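Local coordinates for Rep protein (Adeno-associated virus - 5, PDB 1M55) that probably nicks viral DNA at the replication origin as the metal-dependent endonuclease domain of a rolling-circle replication initiator, at residues E74-V79 and W166-E171. Sequence-based numbering, arbitrary orientation.
Sequences ESKFFV and WTNLDE
Asn168 turns its side-chain amide into the backbone of 75-77 and takes over where the strand pairing ends. Its OD1 accepts from Phe77 N at 2.8 Å, and its ND2 gives to Ser75 O at 3.1 Å, from above that carbonyl's plane. CG sits between the backbone N and carbonyl carbon of Asn168 (chi1 59°), which turns the amide toward 75-77. Asn168 lies over one face of the Phe77 ring, its ND2 3.4 Å from Phe77 CE2, with ring and amide planes 34° apart. Phe77 O is gripped by Thr167 OG1 at 2.7 Å, in the carbonyl plane, and weakly by Asn168 N. The same hydroxyl accepts from Leu169 N, closing an ST turn. Further along, Val79 and Trp166 form an antiparallel hydrogen-bonded pair, and Val79 CG1 packs 3.9 Å from Trp166 CE3. Phe78 CD1 meets Thr167 CB on the other face, which helix 149-154 covers. The side at Glu74 and Lys76 is looser. One water bridges Glu74 OE2 and Asn168 ND2. Lys76 NZ reaches Asn168 O at 3.0 Å. Lys76 N hydrogen-bonds to OE2 of Glu95, which with Gln73 holds a zinc ion. The arrangement is the strand 77-83 and 162-167 pairing in the antiparallel sheet of the Rep nuclease fold.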
# COMPACT_ATOMS: atom_id res chain seq x y z
N GLU A 74 -2.76 16.46 -5.52
CA GLU A 74 -1.85 15.32 -5.59
C GLU A 74 -1.52 15.01 -4.13
O GLU A 74 -0.51 15.48 -3.60
CB GLU A 74 -0.57 15.68 -6.35
CG GLU A 74 0.44 14.54 -6.50
CD GLU A 74 0.04 13.49 -7.54
OE1 GLU A 74 -1.02 13.62 -8.17
OE2 GLU A 74 0.82 12.54 -7.72
N SER A 75 -2.41 14.28 -3.47
CA SER A 75 -2.23 13.93 -2.07
C SER A 75 -0.90 13.25 -1.74
O SER A 75 -0.39 12.43 -2.52
CB SER A 75 -3.38 13.04 -1.60
OG SER A 75 -4.64 13.69 -1.74
N LYS A 76 -0.34 13.61 -0.59
CA LYS A 76 0.91 13.03 -0.12
C LYS A 76 0.57 11.62 0.36
O LYS A 76 -0.53 11.38 0.89
CB LYS A 76 1.49 13.85 1.04
CG LYS A 76 2.04 15.20 0.63
CD LYS A 76 3.22 15.05 -0.32
CE LYS A 76 3.84 16.39 -0.67
NZ LYS A 76 5.08 16.23 -1.47
N PHE A 77 1.52 10.70 0.19
CA PHE A 77 1.30 9.32 0.59
C PHE A 77 2.60 8.59 0.89
O PHE A 77 3.69 9.05 0.52
CB PHE A 77 0.59 8.54 -0.55
CG PHE A 77 1.43 8.39 -1.81
CD1 PHE A 77 2.36 7.35 -1.94
CD2 PHE A 77 1.32 9.31 -2.85
CE1 PHE A 77 3.15 7.23 -3.09
CE2 PHE A 77 2.11 9.20 -4.01
CZ PHE A 77 3.02 8.16 -4.12
N PHE A 78 2.46 7.48 1.60
CA PHE A 78 3.56 6.58 1.89
C PHE A 78 2.86 5.23 1.86
O PHE A 78 1.94 4.98 2.64
CB PHE A 78 4.22 6.80 3.26
CG PHE A 78 5.44 5.92 3.46
CD1 PHE A 78 6.70 6.36 3.08
CD2 PHE A 78 5.30 4.63 3.97
CE1 PHE A 78 7.82 5.52 3.19
CE2 PHE A 78 6.41 3.78 4.08
CZ PHE A 78 7.67 4.23 3.69
N VAL A 79 3.22 4.40 0.89
CA VAL A 79 2.62 3.09 0.70
C VAL A 79 3.69 2.02 0.83
O VAL A 79 4.73 2.10 0.17
CB VAL A 79 1.96 3.00 -0.70
CG1 VAL A 79 1.34 1.62 -0.91
CG2 VAL A 79 0.90 4.09 -0.85
N TRP A 166 6.66 3.02 -1.71
CA TRP A 166 6.60 4.19 -2.59
C TRP A 166 6.16 5.38 -1.75
O TRP A 166 5.39 5.23 -0.79
CB TRP A 166 5.54 4.01 -3.68
CG TRP A 166 5.64 2.78 -4.54
CD1 TRP A 166 6.16 2.70 -5.80
CD2 TRP A 166 5.09 1.48 -4.25
NE1 TRP A 166 5.95 1.44 -6.32
CE2 TRP A 166 5.29 0.68 -5.40
CE3 TRP A 166 4.43 0.93 -3.14
CZ2 TRP A 166 4.86 -0.65 -5.46
CZ3 TRP A 166 4.00 -0.39 -3.21
CH2 TRP A 166 4.22 -1.17 -4.36
N THR A 167 6.59 6.58 -2.13
CA THR A 167 6.20 7.78 -1.42
C THR A 167 6.54 9.03 -2.21
O THR A 167 7.43 9.01 -3.07
CB THR A 167 6.90 7.89 -0.04
OG1 THR A 167 6.38 9.01 0.68
CG2 THR A 167 8.40 8.06 -0.21
N ASN A 168 5.77 10.09 -1.97
CA ASN A 168 6.05 11.37 -2.61
C ASN A 168 6.43 12.37 -1.51
O ASN A 168 6.40 13.58 -1.71
CB ASN A 168 4.88 11.87 -3.48
CG ASN A 168 3.59 12.05 -2.71
OD1 ASN A 168 3.50 11.74 -1.53
ND2 ASN A 168 2.57 12.54 -3.40
N LEU A 169 6.77 11.83 -0.33
CA LEU A 169 7.22 12.65 0.80
C LEU A 169 8.75 12.69 0.68
O LEU A 169 9.42 11.66 0.82
CB LEU A 169 6.82 12.01 2.13
CG LEU A 169 5.32 11.97 2.44
CD1 LEU A 169 5.04 11.02 3.59
CD2 LEU A 169 4.81 13.37 2.75
N ASP A 170 9.29 13.87 0.42
CA ASP A 170 10.73 14.06 0.25
C ASP A 170 11.56 13.45 1.38
O ASP A 170 12.61 12.85 1.14
CB ASP A 170 11.07 15.55 0.11
CG ASP A 170 10.48 16.17 -1.14
OD1 ASP A 170 10.34 15.47 -2.17
OD2 ASP A 170 10.16 17.38 -1.11
N GLU A 171 11.09 13.60 2.61
CA GLU A 171 11.79 13.07 3.77
C GLU A 171 11.99 11.56 3.74
O GLU A 171 12.98 11.05 4.27
CB GLU A 171 11.03 13.47 5.04
CG GLU A 171 11.68 13.05 6.34
CD GLU A 171 10.85 13.43 7.56
OE1 GLU A 171 9.70 13.91 7.40
OE2 GLU A 171 11.34 13.26 8.69
O HOH W 1 3.20 12.55 -6.35
O HOH W 2 7.33 16.26 1.00